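Local structure of succinate dehydrogenase (Membrane anchor subunit) (7D6V) at residues 23-27 with 131-136; 166-170 with 196-200; 70-75 with 99-104. The protein anchors a mycobacterial succinate dehydrogenase in the membrane and holds a Rieske-type [2Fe-2S] cluster there, probably helping to pass electrons from succinate to quinone. All blocks are in the same frame, centred on the assembly; numbering follows the deposited sequence.

Interaction 1: residues 23-27 with 131-136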
loop_
_atom_site.group_PDB
_atom_site.type_symbol
_atom_site.label_atom_id
_atom_site.label_comp_id
_atom_site.label_asym_id
_atom_site.label_seq_id
_atom_site.Cartn_x
_atom_site.Cartn_y
_atom_site.Cartn_z
ATOM N N GLU C 23 -22.254 -2.553 -21.797
ATOM C CA GLU C 23 -22.601 -3.832 -21.199
ATOM C C GLU C 23 -22.853 -3.636 -19.717
ATOM O O GLU C 23 -22.075 -2.965 -19.033
ATOM C CB GLU C 23 -21.517 -4.892 -21.436
ATOM C CG GLU C 23 -21.383 -5.335 -22.890
ATOM C CD GLU C 23 -20.229 -4.689 -23.627
ATOM O OE1 GLU C 23 -19.663 -3.706 -23.116
ATOM O OE2 GLU C 23 -19.880 -5.173 -24.723
ATOM N N ARG C 24 -23.945 -4.225 -19.232
ATOM C CA ARG C 24 -24.348 -4.034 -17.846
ATOM C C ARG C 24 -23.263 -4.524 -16.895
ATOM O O ARG C 24 -22.953 -3.866 -15.897
ATOM C CB ARG C 24 -25.672 -4.757 -17.604
ATOM C CG ARG C 24 -26.227 -4.583 -16.227
ATOM C CD ARG C 24 -26.577 -3.130 -16.049
ATOM N NE ARG C 24 -27.566 -2.649 -17.007
ATOM C CZ ARG C 24 -28.877 -2.775 -16.848
ATOM N NH1 ARG C 24 -29.359 -3.340 -15.750
ATOM N NH2 ARG C 24 -29.706 -2.308 -17.769
ATOM N N THR C 25 -22.669 -5.675 -17.194
ATOM C CA THR C 25 -21.468 -6.127 -16.510
ATOM C C THR C 25 -20.607 -6.883 -17.508
ATOM O O THR C 25 -21.097 -7.387 -18.521
ATOM C CB THR C 25 -21.793 -7.002 -15.291
ATOM O OG1 THR C 25 -20.645 -7.079 -14.438
ATOM C CG2 THR C 25 -22.197 -8.405 -15.716
ATOM N N LEU C 26 -19.309 -6.937 -17.225
ATOM C CA LEU C 26 -18.372 -7.714 -18.023
ATOM C C LEU C 26 -17.944 -8.996 -17.323
ATOM O O LEU C 26 -17.051 -9.690 -17.816
ATOM C CB LEU C 26 -17.146 -6.874 -18.380
ATOM C CG LEU C 26 -17.337 -5.867 -19.513
ATOM C CD1 LEU C 26 -16.103 -5.008 -19.674
ATOM C CD2 LEU C 26 -17.665 -6.573 -20.811
ATOM N N ARG C 27 -18.560 -9.324 -16.192
ATOM C CA ARG C 27 -18.228 -10.547 -15.480
ATOM C C ARG C 27 -18.692 -11.766 -16.266
ATOM O O ARG C 27 -19.749 -11.752 -16.902
ATOM C CB ARG C 27 -18.860 -10.537 -14.090
ATOM C CG ARG C 27 -18.223 -9.543 -13.140
ATOM C CD ARG C 27 -18.911 -9.519 -11.790
ATOM N NE ARG C 27 -18.908 -10.830 -11.152
ATOM C CZ ARG C 27 -19.122 -11.034 -9.858
ATOM N NH1 ARG C 27 -19.354 -10.012 -9.052
ATOM N NH2 ARG C 27 -19.099 -12.264 -9.368
ATOM N N ALA C 131 -24.924 -8.076 -7.661
ATOM C CA ALA C 131 -23.561 -8.525 -7.458
ATOM C C ALA C 131 -22.678 -7.286 -7.401
ATOM O O ALA C 131 -23.153 -6.160 -7.557
ATOM C CB ALA C 131 -23.121 -9.498 -8.558
ATOM N N CYS C 132 -21.382 -7.494 -7.188
ATOM C CA CYS C 132 -20.525 -6.396 -6.750
ATOM C C CYS C 132 -20.320 -5.347 -7.837
ATOM O O CYS C 132 -20.453 -4.145 -7.578
ATOM C CB CYS C 132 -19.200 -6.950 -6.241
ATOM S SG CYS C 132 -19.443 -7.640 -4.605
ATOM N N ALA C 133 -20.003 -5.766 -9.056
ATOM C CA ALA C 133 -19.746 -4.827 -10.144
ATOM C C ALA C 133 -20.789 -4.944 -11.252
ATOM O O ALA C 133 -20.487 -4.758 -12.430
ATOM C CB ALA C 133 -18.343 -5.023 -10.706
ATOM N N VAL C 134 -22.030 -5.249 -10.883
ATOM C CA VAL C 134 -23.148 -5.309 -11.816
ATOM C C VAL C 134 -24.041 -4.106 -11.558
ATOM O O VAL C 134 -24.394 -3.819 -10.408
ATOM C CB VAL C 134 -23.933 -6.628 -11.677
ATOM C CG1 VAL C 134 -24.989 -6.734 -12.758
ATOM C CG2 VAL C 134 -22.987 -7.811 -11.748
ATOM N N ALA C 135 -24.412 -3.404 -12.626
ATOM C CA ALA C 135 -25.053 -2.105 -12.478
ATOM C C ALA C 135 -26.516 -2.234 -12.067
ATOM O O ALA C 135 -27.203 -3.195 -12.422
ATOM C CB ALA C 135 -24.934 -1.302 -13.771
ATOM N N GLU C 136 -26.985 -1.237 -11.319
ATOM C CA GLU C 136 -28.269 -1.302 -10.638
ATOM C C GLU C 136 -29.443 -1.237 -11.612
ATOM O O GLU C 136 -29.382 -0.548 -12.633
ATOM C CB GLU C 136 -28.406 -0.145 -9.658
ATOM C CG GLU C 136 -27.806 -0.423 -8.332
ATOM C CD GLU C 136 -27.919 0.732 -7.365
ATOM O OE1 GLU C 136 -27.525 1.855 -7.724
ATOM O OE2 GLU C 136 -28.401 0.514 -6.237
#
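Thr25 and Val134 lie at the centre of this meeting of two loops, their side chains crossing at a slant, with CG2 of Val134 3.8 Å from CB of Thr25. The hydroxyl of Thr25 does the polar work: OG1 donates to the carbonyl O of Ala133 at 3.1 Å. It is carried there by a first torsion of -163°, which sets OG1 trans to the backbone N. The donor stands above the plane of that carbonyl, 52° out of it, so the bond does not follow a lone pair.

Two arginines extend the contact in different ways. Arg24 folds back (chi2 65°) so that its aliphatic part reaches Ala135, CD to CB 3.4 Å, while its guanidinium lies obliquely to the carbonyls of Ala135 and Glu136. Arg27 brings NH1 alongside the turn of residues 131-134, 3.8 Å from CB of Ala131. Its NH2 is engaged by a salt bridge to Asp29. Trp31 covers Thr25, Ala131 and Val134, and Cys132 forms a disulfide with Cys208 of the iron-sulfur subunit.

Chemically, the contact combines one side-chain-to-backbone hydrogen bond with apolar packing by methyl and methylene groups. Arg27 contributes packing while its charge is probably balanced by Asp29 in its own loop, and the disulfide of Cys132, at the far side of the turn, ties the 131-136 loop covalently to the partner subunit.

Interaction 2: residues 166-170 with 196-200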
loop_
_atom_site.group_PDB
_atom_site.type_symbol
_atom_site.label_atom_id
_atom_site.label_comp_id
_atom_site.label_asym_id
_atom_site.label_seq_id
_atom_site.Cartn_x
_atom_site.Cartn_y
_atom_site.Cartn_z
ATOM N N SER C 166 -33.815 -15.109 24.520
ATOM C CA SER C 166 -32.851 -16.188 24.696
ATOM C C SER C 166 -32.862 -16.707 26.125
ATOM O O SER C 166 -32.716 -17.911 26.354
ATOM C CB SER C 166 -31.453 -15.711 24.311
ATOM O OG SER C 166 -31.296 -15.671 22.906
ATOM N N LEU C 167 -33.022 -15.816 27.102
ATOM C CA LEU C 167 -33.162 -16.279 28.481
ATOM C C LEU C 167 -34.419 -17.129 28.653
ATOM O O LEU C 167 -34.402 -18.149 29.354
ATOM C CB LEU C 167 -33.179 -15.089 29.437
ATOM C CG LEU C 167 -31.832 -14.394 29.615
ATOM C CD1 LEU C 167 -32.001 -13.072 30.339
ATOM C CD2 LEU C 167 -30.871 -15.294 30.359
ATOM N N VAL C 168 -35.517 -16.721 28.019
ATOM C CA VAL C 168 -36.752 -17.504 28.103
ATOM C C VAL C 168 -36.556 -18.888 27.486
ATOM O O VAL C 168 -36.983 -19.908 28.048
ATOM C CB VAL C 168 -37.910 -16.741 27.435
ATOM C CG1 VAL C 168 -39.058 -17.678 27.118
ATOM C CG2 VAL C 168 -38.376 -15.614 28.331
ATOM N N ASN C 169 -35.903 -18.946 26.325
ATOM C CA ASN C 169 -35.626 -20.228 25.686
ATOM C C ASN C 169 -34.679 -21.085 26.515
ATOM O O ASN C 169 -34.802 -22.314 26.518
ATOM C CB ASN C 169 -35.057 -20.005 24.288
ATOM C CG ASN C 169 -36.080 -19.449 23.328
ATOM O OD1 ASN C 169 -37.281 -19.610 23.525
ATOM N ND2 ASN C 169 -35.611 -18.786 22.281
ATOM N N THR C 170 -33.721 -20.466 27.203
ATOM C CA THR C 170 -32.846 -21.216 28.095
ATOM C C THR C 170 -33.635 -21.830 29.242
ATOM O O THR C 170 -33.394 -22.979 29.629
ATOM C CB THR C 170 -31.742 -20.309 28.629
ATOM O OG1 THR C 170 -31.216 -19.525 27.554
ATOM C CG2 THR C 170 -30.625 -21.134 29.236
ATOM N N VAL C 196 -30.497 -23.973 21.666
ATOM C CA VAL C 196 -30.361 -22.848 22.587
ATOM C C VAL C 196 -28.928 -22.331 22.601
ATOM O O VAL C 196 -28.690 -21.116 22.583
ATOM C CB VAL C 196 -30.837 -23.255 23.993
ATOM C CG1 VAL C 196 -30.339 -22.272 25.034
ATOM C CG2 VAL C 196 -32.345 -23.335 24.025
ATOM N N ILE C 197 -27.951 -23.241 22.628
ATOM C CA ILE C 197 -26.549 -22.831 22.622
ATOM C C ILE C 197 -26.216 -22.071 21.345
ATOM O O ILE C 197 -25.557 -21.024 21.379
ATOM C CB ILE C 197 -25.637 -24.059 22.807
ATOM C CG1 ILE C 197 -25.761 -24.608 24.225
ATOM C CG2 ILE C 197 -24.192 -23.710 22.501
ATOM C CD1 ILE C 197 -25.102 -25.953 24.412
ATOM N N LEU C 198 -26.670 -22.577 20.197
ATOM C CA LEU C 198 -26.364 -21.911 18.934
ATOM C C LEU C 198 -27.070 -20.565 18.829
ATOM O O LEU C 198 -26.520 -19.611 18.265
ATOM C CB LEU C 198 -26.735 -22.821 17.767
ATOM C CG LEU C 198 -25.729 -23.951 17.544
ATOM C CD1 LEU C 198 -26.248 -24.950 16.534
ATOM C CD2 LEU C 198 -24.392 -23.389 17.106
ATOM N N LEU C 199 -28.286 -20.464 19.370
ATOM C CA LEU C 199 -28.973 -19.178 19.413
ATOM C C LEU C 199 -28.210 -18.181 20.270
ATOM O O LEU C 199 -28.111 -17.001 19.922
ATOM C CB LEU C 199 -30.394 -19.354 19.942
ATOM C CG LEU C 199 -31.424 -19.937 18.978
ATOM C CD1 LEU C 199 -32.758 -20.094 19.679
ATOM C CD2 LEU C 199 -31.560 -19.062 17.751
ATOM N N TRP C 200 -27.672 -18.636 21.402
ATOM C CA TRP C 200 -26.851 -17.757 22.226
ATOM C C TRP C 200 -25.611 -17.297 21.475
ATOM O O TRP C 200 -25.217 -16.130 21.569
ATOM C CB TRP C 200 -26.455 -18.462 23.521
ATOM C CG TRP C 200 -27.410 -18.257 24.646
ATOM C CD1 TRP C 200 -28.071 -19.221 25.338
ATOM C CD2 TRP C 200 -27.800 -17.008 25.226
ATOM N NE1 TRP C 200 -28.856 -18.656 26.308
ATOM C CE2 TRP C 200 -28.706 -17.297 26.262
ATOM C CE3 TRP C 200 -27.472 -15.673 24.970
ATOM C CZ2 TRP C 200 -29.288 -16.304 27.041
ATOM C CZ3 TRP C 200 -28.054 -14.691 25.742
ATOM C CH2 TRP C 200 -28.952 -15.010 26.764
#
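Trp200 buries the most surface in this helix pair, its indole reaching across to residues 166-170. CB of Ser166 sits over one face of the six-membered ring, 3.5 Å from its centroid, a CH-pi contact. The CD2 methyl of Leu167 continues the packing at CZ2, 3.8 Å away. At the ring edge, NE1 donates to OG1 of Thr170, which lies somewhat tilted from the ring plane, at 2.8 Å and with an N-H...O angle of 147°. Thr170 chi1 is -44°, which keeps OG1 beside its own backbone N; from there the hydroxyl appears also to donate to O of Ser166, at a modelled distance too short to be taken literally. The indole NH is thereby satisfied within the helix bundle.

Ser166, second in buried surface, uses its CH2 for the ring while its OG bonds back to O of Ala162. Val196, nearly level with it, splits its branches: CG2 lies 3.6 Å from O of Asn169, and CG1 faces Thr170 OG1.

The axes of the two segments run antiparallel at 163°, 10.1 Å apart at closest approach. Helices 155-175 and 188-204 thus pack as neighbouring antiparallel helices of a transmembrane bundle, as expected of a succinate dehydrogenase membrane anchor.

Interaction 3: residues 70-75 with 99-104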
loop_
_atom_site.group_PDB
_atom_site.type_symbol
_atom_site.label_atom_id
_atom_site.label_comp_id
_atom_site.label_asym_id
_atom_site.label_seq_id
_atom_site.Cartn_x
_atom_site.Cartn_y
_atom_site.Cartn_z
ATOM N N PHE C 70 -40.819 -21.854 18.602
ATOM C CA PHE C 70 -41.792 -21.055 17.869
ATOM C C PHE C 70 -43.085 -20.847 18.646
ATOM O O PHE C 70 -43.923 -20.049 18.215
ATOM C CB PHE C 70 -42.088 -21.698 16.513
ATOM C CG PHE C 70 -41.031 -21.440 15.476
ATOM C CD1 PHE C 70 -40.591 -22.450 14.647
ATOM C CD2 PHE C 70 -40.483 -20.181 15.328
ATOM C CE1 PHE C 70 -39.624 -22.219 13.698
ATOM C CE2 PHE C 70 -39.513 -19.942 14.377
ATOM C CZ PHE C 70 -39.083 -20.965 13.562
ATOM N N TYR C 71 -43.266 -21.547 19.766
ATOM C CA TYR C 71 -44.410 -21.355 20.649
ATOM C C TYR C 71 -43.968 -21.034 22.071
ATOM O O TYR C 71 -44.744 -21.232 23.008
ATOM C CB TYR C 71 -45.299 -22.602 20.671
ATOM C CG TYR C 71 -46.127 -22.836 19.434
ATOM C CD1 TYR C 71 -45.532 -23.212 18.241
ATOM C CD2 TYR C 71 -47.507 -22.702 19.463
ATOM C CE1 TYR C 71 -46.283 -23.433 17.113
ATOM C CE2 TYR C 71 -48.266 -22.924 18.339
ATOM C CZ TYR C 71 -47.649 -23.288 17.166
ATOM O OH TYR C 71 -48.401 -23.511 16.040
ATOM N N SER C 72 -42.734 -20.536 22.252
ATOM C CA SER C 72 -42.095 -20.642 23.565
ATOM C C SER C 72 -42.824 -19.839 24.637
ATOM O O SER C 72 -43.339 -20.446 25.592
ATOM C CB SER C 72 -40.610 -20.290 23.454
ATOM O OG SER C 72 -39.922 -21.231 22.653
ATOM N N PRO C 73 -42.921 -18.500 24.560
ATOM C CA PRO C 73 -43.756 -17.813 25.552
ATOM C C PRO C 73 -45.219 -18.073 25.246
ATOM O O PRO C 73 -45.764 -17.550 24.269
ATOM C CB PRO C 73 -43.376 -16.335 25.386
ATOM C CG PRO C 73 -42.157 -16.333 24.516
ATOM C CD PRO C 73 -42.314 -17.529 23.639
ATOM N N CYS C 74 -45.864 -18.890 26.070
ATOM C CA CYS C 74 -47.170 -19.461 25.754
ATOM C C CYS C 74 -48.133 -19.007 26.848
ATOM O O CYS C 74 -48.386 -19.728 27.814
ATOM C CB CYS C 74 -47.030 -20.990 25.666
ATOM S SG CYS C 74 -48.240 -21.846 24.655
ATOM N N VAL C 75 -48.688 -17.810 26.677
ATOM C CA VAL C 75 -49.300 -17.059 27.766
ATOM C C VAL C 75 -50.822 -17.001 27.645
ATOM O O VAL C 75 -51.447 -16.104 28.201
ATOM C CB VAL C 75 -48.702 -15.646 27.857
ATOM C CG1 VAL C 75 -47.211 -15.719 28.104
ATOM C CG2 VAL C 75 -48.987 -14.873 26.586
ATOM N N MET C 99 -49.866 -18.205 18.893
ATOM C CA MET C 99 -49.780 -18.471 20.324
ATOM C C MET C 99 -48.550 -17.833 20.956
ATOM O O MET C 99 -48.518 -17.652 22.177
ATOM C CB MET C 99 -49.790 -19.977 20.577
ATOM C CG MET C 99 -51.159 -20.517 20.948
ATOM S SD MET C 99 -51.082 -22.114 21.764
ATOM C CE MET C 99 -52.768 -22.674 21.565
ATOM N N ALA C 100 -47.553 -17.470 20.154
ATOM C CA ALA C 100 -46.330 -16.829 20.621
ATOM C C ALA C 100 -46.217 -15.406 20.083
ATOM O O ALA C 100 -45.158 -14.974 19.629
ATOM C CB ALA C 100 -45.104 -17.648 20.232
ATOM N N PHE C 101 -47.326 -14.667 20.122
ATOM C CA PHE C 101 -47.370 -13.296 19.631
ATOM C C PHE C 101 -46.527 -12.340 20.463
ATOM O O PHE C 101 -46.308 -11.204 20.033
ATOM C CB PHE C 101 -48.814 -12.801 19.607
ATOM C CG PHE C 101 -49.431 -12.674 20.970
ATOM C CD1 PHE C 101 -49.474 -11.450 21.614
ATOM C CD2 PHE C 101 -49.966 -13.778 21.609
ATOM C CE1 PHE C 101 -50.036 -11.332 22.865
ATOM C CE2 PHE C 101 -50.529 -13.663 22.858
ATOM C CZ PHE C 101 -50.564 -12.439 23.487
ATOM N N ILE C 102 -46.083 -12.755 21.647
ATOM C CA ILE C 102 -45.252 -11.889 22.475
ATOM C C ILE C 102 -43.844 -11.789 21.904
ATOM O O ILE C 102 -43.248 -10.708 21.874
ATOM C CB ILE C 102 -45.246 -12.399 23.927
ATOM C CG1 ILE C 102 -46.619 -12.192 24.565
ATOM C CG2 ILE C 102 -44.161 -11.713 24.738
ATOM C CD1 ILE C 102 -47.024 -10.745 24.678
ATOM N N SER C 103 -43.295 -12.906 21.428
ATOM C CA SER C 103 -41.895 -12.975 21.036
ATOM C C SER C 103 -41.665 -12.983 19.535
ATOM O O SER C 103 -40.639 -12.474 19.086
ATOM C CB SER C 103 -41.242 -14.226 21.632
ATOM O OG SER C 103 -42.004 -15.376 21.326
ATOM N N LEU C 104 -42.577 -13.559 18.755
ATOM C CA LEU C 104 -42.367 -13.635 17.311
ATOM C C LEU C 104 -42.172 -12.273 16.652
ATOM O O LEU C 104 -41.267 -12.160 15.806
ATOM C CB LEU C 104 -43.527 -14.396 16.657
ATOM C CG LEU C 104 -43.569 -15.908 16.884
ATOM C CD1 LEU C 104 -44.730 -16.527 16.128
ATOM C CD2 LEU C 104 -42.259 -16.559 16.478
#
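Met99 meets Tyr71 and Cys74 where the loop leading into helix 104-112 packs against the 70-75 loop of the membrane anchor. Its CB rests obliquely against the Tyr71 ring, 3.7 Å from CD2, and its extended chain carries SD to 4.1 Å from SG of Cys74. The Tyr71 hydroxyl bonds to Arg52 O and Gly56 N, and its ring stacks with Tyr59.

Ala100 comes next, its methyl tucked under the opposite backbone, 3.4 Å from O of Phe70 and close to CA of Tyr71. Phe101 directs its CB away from the other loop, yet its ring curves back to meet the CG2 methyl of Val75 obliquely at CE2. Ile102 touches the same methyl through CG1 at 4.1 Å, the two side chains crossing almost at right angles.

Ser103 packs against the Pro73 ring: chi1 of 52° sets OG between the backbone N and the carbonyl carbon, where it meets CD and CG. As the helix starts, N of Leu104 donates to O of Ala100 at 3.1 Å. The side chain of Leu104 crosses that of Phe70 nearly perpendicularly, CD2 meeting the ring at its edge, 4.2 Å from CD2 of Phe70.

In the fold
The three contacts divide the anchor between two sides of its centre. Interaction 1 lies alone at the junction with the iron-sulfur subunit, its centre 41 Å from that of interaction 2 and 44 Å from that of interaction 3. Interactions 2 and 3 are neighbours, with centres 14 Å apart; they touch through a weak hydrogen bond between Ser72 and Asn169 and through Val168 against Pro73. In sequence, interaction 3 is nested within the loop that interaction 1 closes. Side chains of Glu136 and Phe70 lie about 7 and 8 Å from bound phospholipid, and that of Leu199 about 10 Å from the [2Fe-2S] cluster, whose pocket includes Tyr202, farther along helix 188-204.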